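Local coordinates for protein cyclohexadienyl dehydratase (Synthetic construct, PDB 5JOS) that probably dehydrates prephenate and arogenate in phenylalanine biosynthesis, using the two-lobed fold of a periplasmic solute-binding protein, at residues A[48-51]-A[52-56]; A[92-95]-A[96-99]; A[218-221]-A[222-226]; A[227-230]-A[231-235]. One frame throughout, in Å; residues are numbered along the deposited sequence.

Contact 1 of 4, residues A[48-51]-A[52-56]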
loop_
_atom_site.group_PDB
_atom_site.type_symbol
_atom_site.label_atom_id
_atom_site.label_comp_id
_atom_site.label_asym_id
_atom_site.label_seq_id
_atom_site.Cartn_x
_atom_site.Cartn_y
_atom_site.Cartn_z
ATOM N N PHE A 48 -0.216 5.201 -8.641
ATOM C CA PHE A 48 -0.812 3.883 -8.499
ATOM C C PHE A 48 -2.344 3.885 -8.388
ATOM O O PHE A 48 -3.026 3.179 -9.134
ATOM C CB PHE A 48 -0.158 3.246 -7.253
ATOM C CG PHE A 48 -0.526 1.800 -6.954
ATOM C CD1 PHE A 48 -1.745 1.475 -6.393
ATOM C CD2 PHE A 48 0.414 0.819 -7.040
ATOM C CE1 PHE A 48 -2.042 0.170 -6.036
ATOM C CE2 PHE A 48 0.122 -0.509 -6.708
ATOM C CZ PHE A 48 -1.111 -0.828 -6.215
ATOM N N ASP A 49 -2.898 4.648 -7.434
ATOM C CA ASP A 49 -4.326 4.623 -7.262
ATOM C C ASP A 49 -5.109 5.543 -8.224
ATOM O O ASP A 49 -6.361 5.438 -8.285
ATOM C CB ASP A 49 -4.711 4.905 -5.840
ATOM C CG ASP A 49 -4.451 3.726 -4.937
ATOM O OD1 ASP A 49 -4.634 2.551 -5.361
ATOM O OD2 ASP A 49 -4.098 3.961 -3.751
ATOM N N ILE A 50 -4.380 6.363 -8.987
ATOM C CA ILE A 50 -4.965 7.159 -10.041
ATOM C C ILE A 50 -5.198 6.227 -11.165
ATOM O O ILE A 50 -6.296 6.269 -11.749
ATOM C CB ILE A 50 -4.090 8.315 -10.444
ATOM C CG1 ILE A 50 -3.752 9.181 -9.257
ATOM C CG2 ILE A 50 -4.677 9.133 -11.611
ATOM C CD1 ILE A 50 -4.899 9.824 -8.527
ATOM N N ASP A 51 -4.209 5.357 -11.447
ATOM C CA ASP A 51 -4.413 4.324 -12.405
ATOM C C ASP A 51 -5.606 3.418 -11.977
ATOM O O ASP A 51 -6.419 2.978 -12.809
ATOM C CB ASP A 51 -3.180 3.450 -12.547
ATOM C CG ASP A 51 -2.075 4.092 -13.294
ATOM O OD1 ASP A 51 -2.215 5.250 -13.741
ATOM O OD2 ASP A 51 -1.057 3.377 -13.535
ATOM N N VAL A 52 -5.641 2.988 -10.726
ATOM C CA VAL A 52 -6.723 2.056 -10.279
ATOM C C VAL A 52 -8.094 2.757 -10.377
ATOM O O VAL A 52 -9.049 2.193 -10.826
ATOM C CB VAL A 52 -6.505 1.668 -8.801
ATOM C CG1 VAL A 52 -7.616 0.831 -8.245
ATOM C CG2 VAL A 52 -5.218 0.906 -8.602
ATOM N N ALA A 53 -8.163 4.011 -9.957
ATOM C CA ALA A 53 -9.386 4.761 -10.035
ATOM C C ALA A 53 -9.961 4.749 -11.433
ATOM O O ALA A 53 -11.142 4.588 -11.603
ATOM C CB ALA A 53 -9.164 6.187 -9.610
ATOM N N LYS A 54 -9.113 4.933 -12.445
ATOM C CA LYS A 54 -9.579 4.952 -13.792
ATOM C C LYS A 54 -10.087 3.637 -14.200
ATOM O O LYS A 54 -11.023 3.520 -14.930
ATOM C CB LYS A 54 -8.458 5.323 -14.753
ATOM C CG LYS A 54 -8.141 6.761 -14.518
ATOM C CD LYS A 54 -6.947 7.182 -15.347
ATOM C CE LYS A 54 -6.824 8.682 -15.146
ATOM N NZ LYS A 54 -5.533 9.108 -15.746
ATOM N N SER A 55 -9.437 2.610 -13.759
ATOM C CA SER A 55 -9.918 1.286 -14.109
ATOM C C SER A 55 -11.256 0.931 -13.353
ATOM O O SER A 55 -12.161 0.334 -13.928
ATOM C CB SER A 55 -8.718 0.365 -13.866
ATOM O OG SER A 55 -9.184 -0.925 -13.851
ATOM N N LEU A 56 -11.458 1.410 -12.125
ATOM C CA LEU A 56 -12.760 1.220 -11.501
ATOM C C LEU A 56 -13.876 1.939 -12.274
ATOM O O LEU A 56 -14.899 1.355 -12.567
ATOM C CB LEU A 56 -12.755 1.682 -10.058
ATOM C CG LEU A 56 -14.054 1.564 -9.249
ATOM C CD1 LEU A 56 -14.584 0.140 -9.307
ATOM C CD2 LEU A 56 -13.812 1.946 -7.772
HETATM O O HOH W 1 -3.647 6.529 -15.622
#

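Contact 2 of 4, residues A[92-95]-A[96-99]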
loop_
_atom_site.group_PDB
_atom_site.type_symbol
_atom_site.label_atom_id
_atom_site.label_comp_id
_atom_site.label_asym_id
_atom_site.label_seq_id
_atom_site.Cartn_x
_atom_site.Cartn_y
_atom_site.Cartn_z
ATOM N N VAL A 92 -5.734 1.462 6.397
ATOM C CA VAL A 92 -6.866 1.069 7.205
ATOM C C VAL A 92 -6.503 1.222 8.662
ATOM O O VAL A 92 -5.676 0.508 9.136
ATOM C CB VAL A 92 -7.227 -0.382 6.973
ATOM C CG1 VAL A 92 -8.458 -0.759 7.798
ATOM C CG2 VAL A 92 -7.544 -0.638 5.531
ATOM N N THR A 93 -7.042 2.213 9.325
ATOM C CA THR A 93 -6.793 2.433 10.743
ATOM C C THR A 93 -8.119 2.329 11.514
ATOM O O THR A 93 -9.203 2.596 10.939
ATOM C CB THR A 93 -6.203 3.835 10.984
ATOM O OG1 THR A 93 -7.143 4.832 10.600
ATOM C CG2 THR A 93 -4.902 4.109 10.156
ATOM N N PRO A 94 -8.066 1.968 12.788
ATOM C CA PRO A 94 -9.266 1.934 13.594
ATOM C C PRO A 94 -9.982 3.284 13.563
ATOM O O PRO A 94 -11.183 3.341 13.417
ATOM C CB PRO A 94 -8.724 1.649 15.023
ATOM C CG PRO A 94 -7.383 0.988 14.798
ATOM C CD PRO A 94 -6.844 1.603 13.555
ATOM N N GLU A 95 -9.272 4.384 13.743
ATOM C CA GLU A 95 -9.950 5.672 13.682
ATOM C C GLU A 95 -10.725 5.850 12.375
ATOM O O GLU A 95 -11.827 6.439 12.369
ATOM C CB GLU A 95 -8.997 6.862 13.940
ATOM C CG GLU A 95 -9.316 8.192 13.202
ATOM C CD GLU A 95 -8.098 9.187 13.152
ATOM O OE1 GLU A 95 -7.453 9.372 12.024
ATOM O OE2 GLU A 95 -7.799 9.765 14.266
ATOM N N ARG A 96 -10.152 5.406 11.262
ATOM C CA ARG A 96 -10.806 5.596 9.986
ATOM C C ARG A 96 -11.977 4.618 9.806
ATOM O O ARG A 96 -12.967 4.963 9.199
ATOM C CB ARG A 96 -9.835 5.435 8.820
ATOM C CG ARG A 96 -8.920 6.665 8.677
ATOM C CD ARG A 96 -7.686 6.395 7.809
ATOM N NE ARG A 96 -6.845 7.565 7.727
ATOM C CZ ARG A 96 -5.601 7.597 7.261
ATOM N NH1 ARG A 96 -5.065 6.510 6.730
ATOM N NH2 ARG A 96 -4.890 8.748 7.279
ATOM N N GLN A 97 -11.851 3.400 10.296
ATOM C CA GLN A 97 -12.949 2.449 10.211
ATOM C C GLN A 97 -14.144 2.799 11.015
ATOM O O GLN A 97 -15.236 2.277 10.755
ATOM C CB GLN A 97 -12.542 1.128 10.772
ATOM C CG GLN A 97 -11.528 0.493 9.844
ATOM C CD GLN A 97 -10.854 -0.670 10.560
ATOM O OE1 GLN A 97 -10.116 -0.471 11.568
ATOM N NE2 GLN A 97 -11.026 -1.875 10.019
ATOM N N LYS A 98 -13.969 3.617 12.040
ATOM C CA LYS A 98 -15.108 4.045 12.809
ATOM C C LYS A 98 -16.090 4.868 12.011
ATOM O O LYS A 98 -17.262 4.920 12.325
ATOM C CB LYS A 98 -14.654 4.873 14.015
ATOM C CG LYS A 98 -14.285 3.976 15.176
ATOM C CD LYS A 98 -13.532 4.717 16.266
ATOM C CE LYS A 98 -14.333 5.871 16.833
ATOM N NZ LYS A 98 -13.812 6.251 18.187
ATOM N N LYS A 99 -15.619 5.552 11.012
ATOM C CA LYS A 99 -16.448 6.502 10.332
ATOM C C LYS A 99 -16.580 6.151 8.883
ATOM O O LYS A 99 -17.169 6.953 8.178
ATOM C CB LYS A 99 -15.820 7.901 10.408
ATOM C CG LYS A 99 -15.472 8.391 11.836
ATOM C CD LYS A 99 -14.067 9.006 11.808
ATOM C CE LYS A 99 -13.474 9.328 13.179
ATOM N NZ LYS A 99 -14.204 10.492 13.731
#

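Contact 3 of 4, residues A[218-221]-A[222-226]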
loop_
_atom_site.group_PDB
_atom_site.type_symbol
_atom_site.label_atom_id
_atom_site.label_comp_id
_atom_site.label_asym_id
_atom_site.label_seq_id
_atom_site.Cartn_x
_atom_site.Cartn_y
_atom_site.Cartn_z
ATOM N N GLN A 218 -23.794 -1.400 1.255
ATOM C CA GLN A 218 -23.041 -2.675 0.996
ATOM C C GLN A 218 -22.952 -2.977 -0.513
ATOM O O GLN A 218 -22.104 -3.762 -0.911
ATOM C CB GLN A 218 -23.524 -3.904 1.780
ATOM C CG GLN A 218 -23.051 -3.994 3.234
ATOM C CD GLN A 218 -21.774 -3.213 3.630
ATOM O OE1 GLN A 218 -21.745 -1.946 3.768
ATOM N NE2 GLN A 218 -20.719 -3.973 3.903
ATOM N N GLU A 219 -23.816 -2.352 -1.328
ATOM C CA GLU A 219 -23.880 -2.645 -2.713
ATOM C C GLU A 219 -22.638 -2.148 -3.421
ATOM O O GLU A 219 -21.939 -2.920 -4.037
ATOM C CB GLU A 219 -25.130 -1.993 -3.315
ATOM C CG GLU A 219 -25.551 -2.657 -4.598
ATOM C CD GLU A 219 -26.936 -2.214 -5.080
ATOM O OE1 GLU A 219 -27.925 -2.922 -4.776
ATOM O OE2 GLU A 219 -26.995 -1.137 -5.739
ATOM N N PHE A 220 -22.286 -0.881 -3.234
ATOM C CA PHE A 220 -21.071 -0.377 -3.834
ATOM C C PHE A 220 -19.856 -1.110 -3.255
ATOM O O PHE A 220 -18.940 -1.527 -3.962
ATOM C CB PHE A 220 -20.962 1.110 -3.602
ATOM C CG PHE A 220 -19.827 1.805 -4.361
ATOM C CD1 PHE A 220 -19.376 1.357 -5.548
ATOM C CD2 PHE A 220 -19.240 2.914 -3.832
ATOM C CE1 PHE A 220 -18.374 2.008 -6.239
ATOM C CE2 PHE A 220 -18.232 3.574 -4.485
ATOM C CZ PHE A 220 -17.803 3.131 -5.711
ATOM N N LEU A 221 -19.848 -1.310 -1.962
ATOM C CA LEU A 221 -18.696 -1.923 -1.351
ATOM C C LEU A 221 -18.518 -3.361 -1.925
ATOM O O LEU A 221 -17.417 -3.796 -2.206
ATOM C CB LEU A 221 -18.855 -1.994 0.145
ATOM C CG LEU A 221 -17.792 -2.874 0.783
ATOM C CD1 LEU A 221 -16.564 -2.024 0.912
ATOM C CD2 LEU A 221 -18.133 -3.449 2.140
ATOM N N ASN A 222 -19.599 -4.114 -2.021
ATOM C CA ASN A 222 -19.518 -5.466 -2.629
ATOM C C ASN A 222 -19.029 -5.436 -4.084
ATOM O O ASN A 222 -18.313 -6.342 -4.497
ATOM C CB ASN A 222 -20.869 -6.119 -2.623
ATOM C CG ASN A 222 -21.267 -6.583 -1.230
ATOM O OD1 ASN A 222 -20.512 -6.560 -0.298
ATOM N ND2 ASN A 222 -22.455 -6.969 -1.110
ATOM N N TYR A 223 -19.516 -4.458 -4.852
ATOM C CA TYR A 223 -19.012 -4.292 -6.199
ATOM C C TYR A 223 -17.516 -4.109 -6.149
ATOM O O TYR A 223 -16.788 -4.734 -6.855
ATOM C CB TYR A 223 -19.596 -3.045 -6.880
ATOM C CG TYR A 223 -19.286 -2.933 -8.383
ATOM C CD1 TYR A 223 -18.046 -2.490 -8.838
ATOM C CD2 TYR A 223 -20.260 -3.234 -9.358
ATOM C CE1 TYR A 223 -17.770 -2.426 -10.213
ATOM C CE2 TYR A 223 -19.971 -3.156 -10.725
ATOM C CZ TYR A 223 -18.720 -2.739 -11.140
ATOM O OH TYR A 223 -18.405 -2.620 -12.489
ATOM N N VAL A 224 -17.060 -3.168 -5.351
ATOM C CA VAL A 224 -15.612 -2.900 -5.273
ATOM C C VAL A 224 -14.787 -4.065 -4.927
ATOM O O VAL A 224 -13.703 -4.266 -5.535
ATOM C CB VAL A 224 -15.268 -1.736 -4.334
ATOM C CG1 VAL A 224 -13.763 -1.553 -4.191
ATOM C CG2 VAL A 224 -15.850 -0.484 -4.862
ATOM N N ASN A 225 -15.252 -4.841 -3.950
ATOM C CA ASN A 225 -14.582 -6.058 -3.562
ATOM C C ASN A 225 -14.551 -7.121 -4.630
ATOM O O ASN A 225 -13.529 -7.810 -4.814
ATOM C CB ASN A 225 -15.199 -6.636 -2.267
ATOM C CG ASN A 225 -14.745 -5.821 -1.000
ATOM O OD1 ASN A 225 -13.768 -5.109 -1.042
ATOM N ND2 ASN A 225 -15.464 -5.937 0.084
ATOM N N GLN A 226 -15.673 -7.352 -5.296
ATOM C CA GLN A 226 -15.629 -8.233 -6.474
ATOM C C GLN A 226 -14.700 -7.674 -7.544
ATOM O O GLN A 226 -13.960 -8.373 -8.200
ATOM C CB GLN A 226 -16.984 -8.293 -7.083
ATOM C CG GLN A 226 -17.932 -9.082 -6.230
ATOM C CD GLN A 226 -19.334 -8.652 -6.482
ATOM O OE1 GLN A 226 -19.629 -7.710 -7.237
ATOM N NE2 GLN A 226 -20.227 -9.364 -5.884
#

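Contact 4 of 4, residues A[227-230]-A[231-235]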
loop_
_atom_site.group_PDB
_atom_site.type_symbol
_atom_site.label_atom_id
_atom_site.label_comp_id
_atom_site.label_asym_id
_atom_site.label_seq_id
_atom_site.Cartn_x
_atom_site.Cartn_y
_atom_site.Cartn_z
ATOM N N TRP A 227 -14.726 -6.406 -7.732
ATOM C CA TRP A 227 -13.828 -5.881 -8.745
ATOM C C TRP A 227 -12.329 -5.987 -8.394
ATOM O O TRP A 227 -11.481 -6.314 -9.271
ATOM C CB TRP A 227 -14.149 -4.488 -8.967
ATOM C CG TRP A 227 -13.293 -3.886 -9.872
ATOM C CD1 TRP A 227 -13.243 -4.100 -11.228
ATOM C CD2 TRP A 227 -12.279 -2.933 -9.576
ATOM N NE1 TRP A 227 -12.276 -3.310 -11.771
ATOM C CE2 TRP A 227 -11.651 -2.615 -10.780
ATOM C CE3 TRP A 227 -11.833 -2.355 -8.419
ATOM C CZ2 TRP A 227 -10.691 -1.711 -10.860
ATOM C CZ3 TRP A 227 -10.795 -1.433 -8.508
ATOM C CH2 TRP A 227 -10.232 -1.149 -9.684
ATOM N N LEU A 228 -12.015 -5.828 -7.110
ATOM C CA LEU A 228 -10.603 -5.969 -6.667
ATOM C C LEU A 228 -10.113 -7.338 -6.845
ATOM O O LEU A 228 -9.022 -7.571 -7.287
ATOM C CB LEU A 228 -10.456 -5.725 -5.188
ATOM C CG LEU A 228 -10.402 -4.333 -4.804
ATOM C CD1 LEU A 228 -10.241 -4.260 -3.291
ATOM C CD2 LEU A 228 -9.146 -3.787 -5.447
ATOM N N ASP A 229 -10.952 -8.286 -6.500
ATOM C CA ASP A 229 -10.567 -9.636 -6.662
ATOM C C ASP A 229 -10.378 -9.950 -8.155
ATOM O O ASP A 229 -9.485 -10.722 -8.524
ATOM C CB ASP A 229 -11.558 -10.558 -6.021
ATOM C CG ASP A 229 -11.339 -11.983 -6.440
ATOM O OD1 ASP A 229 -11.919 -12.417 -7.419
ATOM O OD2 ASP A 229 -10.513 -12.679 -5.855
ATOM N N GLN A 230 -11.186 -9.363 -9.027
ATOM C CA GLN A 230 -10.999 -9.613 -10.436
ATOM C C GLN A 230 -9.671 -9.046 -10.930
ATOM O O GLN A 230 -8.944 -9.635 -11.677
ATOM C CB GLN A 230 -12.129 -8.947 -11.200
ATOM C CG GLN A 230 -11.910 -8.819 -12.679
ATOM C CD GLN A 230 -13.170 -8.334 -13.389
ATOM O OE1 GLN A 230 -14.063 -9.130 -13.733
ATOM N NE2 GLN A 230 -13.228 -7.031 -13.636
ATOM N N MET A 231 -9.396 -7.864 -10.467
ATOM C CA MET A 231 -8.163 -7.188 -10.680
ATOM C C MET A 231 -6.919 -7.974 -10.202
ATOM O O MET A 231 -5.876 -8.058 -10.891
ATOM C CB MET A 231 -8.319 -5.949 -9.908
ATOM C CG MET A 231 -7.602 -4.802 -10.386
ATOM S SD MET A 231 -8.221 -3.886 -11.820
ATOM C CE MET A 231 -7.402 -2.422 -11.241
ATOM N N LYS A 232 -7.024 -8.566 -9.032
ATOM C CA LYS A 232 -5.959 -9.486 -8.604
ATOM C C LYS A 232 -5.795 -10.632 -9.547
ATOM O O LYS A 232 -4.687 -10.935 -9.985
ATOM C CB LYS A 232 -6.180 -10.018 -7.199
ATOM C CG LYS A 232 -5.754 -8.967 -6.218
ATOM C CD LYS A 232 -6.425 -9.086 -4.876
ATOM C CE LYS A 232 -6.801 -7.680 -4.441
ATOM N NZ LYS A 232 -6.694 -7.539 -2.972
ATOM N N GLN A 233 -6.913 -11.265 -9.861
ATOM C CA GLN A 233 -6.890 -12.504 -10.613
ATOM C C GLN A 233 -6.307 -12.322 -11.971
ATOM O O GLN A 233 -5.550 -13.176 -12.416
ATOM C CB GLN A 233 -8.300 -13.118 -10.755
ATOM C CG GLN A 233 -8.735 -13.843 -9.497
ATOM C CD GLN A 233 -7.950 -15.136 -9.307
ATOM O OE1 GLN A 233 -7.041 -15.208 -8.476
ATOM N NE2 GLN A 233 -8.275 -16.160 -10.107
ATOM N N GLN A 234 -6.633 -11.238 -12.663
ATOM C CA GLN A 234 -6.054 -11.102 -13.992
ATOM C C GLN A 234 -4.671 -10.431 -14.047
ATOM O O GLN A 234 -4.152 -10.183 -15.130
ATOM C CB GLN A 234 -6.998 -10.392 -14.889
ATOM C CG GLN A 234 -7.002 -8.912 -14.690
ATOM C CD GLN A 234 -8.406 -8.388 -14.859
ATOM O OE1 GLN A 234 -9.285 -9.104 -15.383
ATOM N NE2 GLN A 234 -8.649 -7.156 -14.362
ATOM N N GLY A 235 -4.072 -10.140 -12.907
ATOM C CA GLY A 235 -2.650 -9.747 -12.914
ATOM C C GLY A 235 -2.451 -8.252 -12.930
ATOM O O GLY A 235 -1.321 -7.784 -12.993
#

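Contact 1 of 4, residues A[48-51]-A[52-56]
Phe-48, the first residue of helix 48-60, runs alongside Val-52. With CG anti to the backbone N (chi1 -175°), the ring is carried along the helix surface until CE1 lies 4.1 Å from Val-52 CG2, and Leu-240 and Tyr-241 of helix 236-245 cover the ring as well. Beneath this pair, Val-52 N donates to Phe-48 O at 3.1 Å. Asp-49 flanks the same valine, its OD1 3.7 Å from Val-52 CG2, but the buried carboxylate has partners for both oxygens elsewhere: Tyr-211 OH for OD1 and Gly-89 N for OD2. Asp-49 O accepts a hydrogen bond from Ala-53 N at 2.8 Å, and Ala-53 is buried against Met-87 and Phe-66, where a small side chain suits the close approach. Ile-50 packs on Phe-66 of strand 63-68, and its CG2 lies 4.2 Å from Lys-54 CE. Asp-51 reaches Lys-54 indirectly: one water donates to Asp-51 OD1 (2.7 Å) and accepts from Lys-54 NZ (3.2 Å). Asp-51 OD2 forms a salt bridge with Lys-243 NZ and accepts a hydrogen bond from Trp-244 NE1. The segment matches the Phe-Asp-Ile-Asp-Val core of the family 3 solute-binding protein signature, on an amphipathic helix with one side buried.

Contact 2 of 4, residues A[92-95]-A[96-99]
Thr-93 and Arg-96 make the tight part of this turn. Thr-93 is the N-cap: its OG1 accepts from Arg-96 N at 3.1 Å, a bond made possible because chi1 of 64° turns OG1 back over the backbone, toward the amides of the first turn. The arginine's aliphatic stem then folds past the same oxygen, with Arg-96 CG and CD each 3.2 Å from Thr-93 OG1. The extended chain continues to a guanidinium whose NH1 donates to Thr-91 O, and Phe-102, Met-75 and Trp-71 pack along it, so a long residue with a greasy stem and a polar end suits the place. Thr-93 O is used too, receiving Gln-97 N at 2.8 Å. Gln-97 CG also lies 3.9 Å from Val-92 CG1, extending the apolar patch that ends on Phe-102.

On the solvent side the contacts thin out. Pro-94, with no N-H to give, fits the first helical position, and its O accepts from Lys-98 N at 3.1 Å. Glu-95 and Lys-99 have opposite charges, yet Glu-95 OE2 and Lys-99 NZ stay 6.5 Å apart; the lysine merely lays CE against Glu-95 O, at 3.4 Å. An acid this near a helix start is probably favoured by the helix dipole. Together Thr-Pro-Glu-Arg forms an N-capped short helix, a sequence pattern familiar in family 3 solute-binding proteins.

Contact 3 of 4, residues A[218-221]-A[222-226]
Val-224 sets its CG2 methyl over one face of the Phe-220 ring, a CH-pi contact in which CG2 lies 4.2 Å from the ring centroid and 25° off the ring normal. The methyl sits toward the rim, CE1 of Phe-220 being its nearest ring atom at 3.8 Å. Two torsions bring this about: Phe-220 CG is anti to the backbone N (chi1 -171°), which sends the ring along the helix, and a chi2 of 30° turns its flat side to the branched valine one turn later. Below them Val-224 N donates to Phe-220 O at 2.9 Å, nearly straight.

Leu-221 and Asn-225 meet at a slant instead, the amide ND2 of Asn-225 resting 3.9 Å from Leu-221 CG; the other branch of that amide, OD1, accepts from Asp-104 N. Tyr-223 points its ring away from the earlier turn, and its hydroxyl bonds Ser-59 OG, so a long polar-tipped aromatic reaches helix 48-60. Asn-222 and Gln-218, both polar, suit the exposed flank.

The contact opens helix 218-233: Phe-220 packs on Leu-16 and Ile-19 of helix 15-22 and on Met-213 of strand 205-213, while Tyr-223 turns to helix 48-60.

Contact 4 of 4, residues A[227-230]-A[231-235]
Trp-227 and Met-231 are neighbours one helical turn apart, and the thioether runs along the indole's benzene portion. Both Met-231 SD and Met-231 CE approach Trp-227 CZ2 to 3.4 Å. Measured to the centroid of the six-membered ring, Met-231 SD is 4.2 Å away and 42° off the normal, an oblique Met-aromatic contact. The bend at chi2 (77°) brings the sulfur back beside the indole, a fit helped by methionine's flexible, polarisable chain. Met-231 N donates to Trp-227 O at 2.9 Å, fixing the spacing of the two residues.

Around this pair the side-chain contacts of the other i to i+4 pairs are looser. Lys-232 drapes its chain over Leu-228, with CE 3.6 Å from Leu-228 O, before NZ reaches Pro-105 O. Asp-229 and Gln-233 run alongside each other with carboxylate and amide planes almost parallel, though Asp-229 OD1 comes no nearer than 4.1 Å to Gln-233 CG. Gln-230 and Gln-234 cross, Gln-234 OE1 standing 3.8 Å from Gln-230 CG, and Gln-234 NE2 is held by Thr-236 OG1. Asp-229, Gln-230, Gln-233 and Gln-234, all polar, suit the solvent-facing flank.

A Schellman motif ends the helix just beyond: Gly-235 N bonds Lys-232 O at 3.1 Å and Thr-236 N turns back to Met-231 O. The positive phi of 95° is where glycine is at ease. Gly-235 is also the N-cap of helix 236-245, whose Tyr-237 touches Leu-228, Met-231 and Lys-232, while Trp-227 rests against Val-52, Ser-55 and Ser-59 of helix 48-60.

Contact 1 is the most buried, contacts 3 and 4 are partly so, and contact 2 lies at the surface. Contacts 3 and 4 are consecutive turns of helix 218-233, whose inner side packs on helix 48-60, the home of contact 1: Leu-56 meets Tyr-223, and Val-52 and Ser-55 meet Trp-227. Contact 2 stays about 10 Å or more from the others, nearest atom to nearest atom. Chemistry follows place. Aromatic-aliphatic and sulfur-aromatic packing dominates the helix pair, with the aspartates of contact 1, one buried and one partly exposed, bonded to partners elsewhere, whereas contact 2 relies on a capping hydroxyl and separated charges. Contacts 2 and 4 also show opposite helix ends, an N-cap and a Schellman motif.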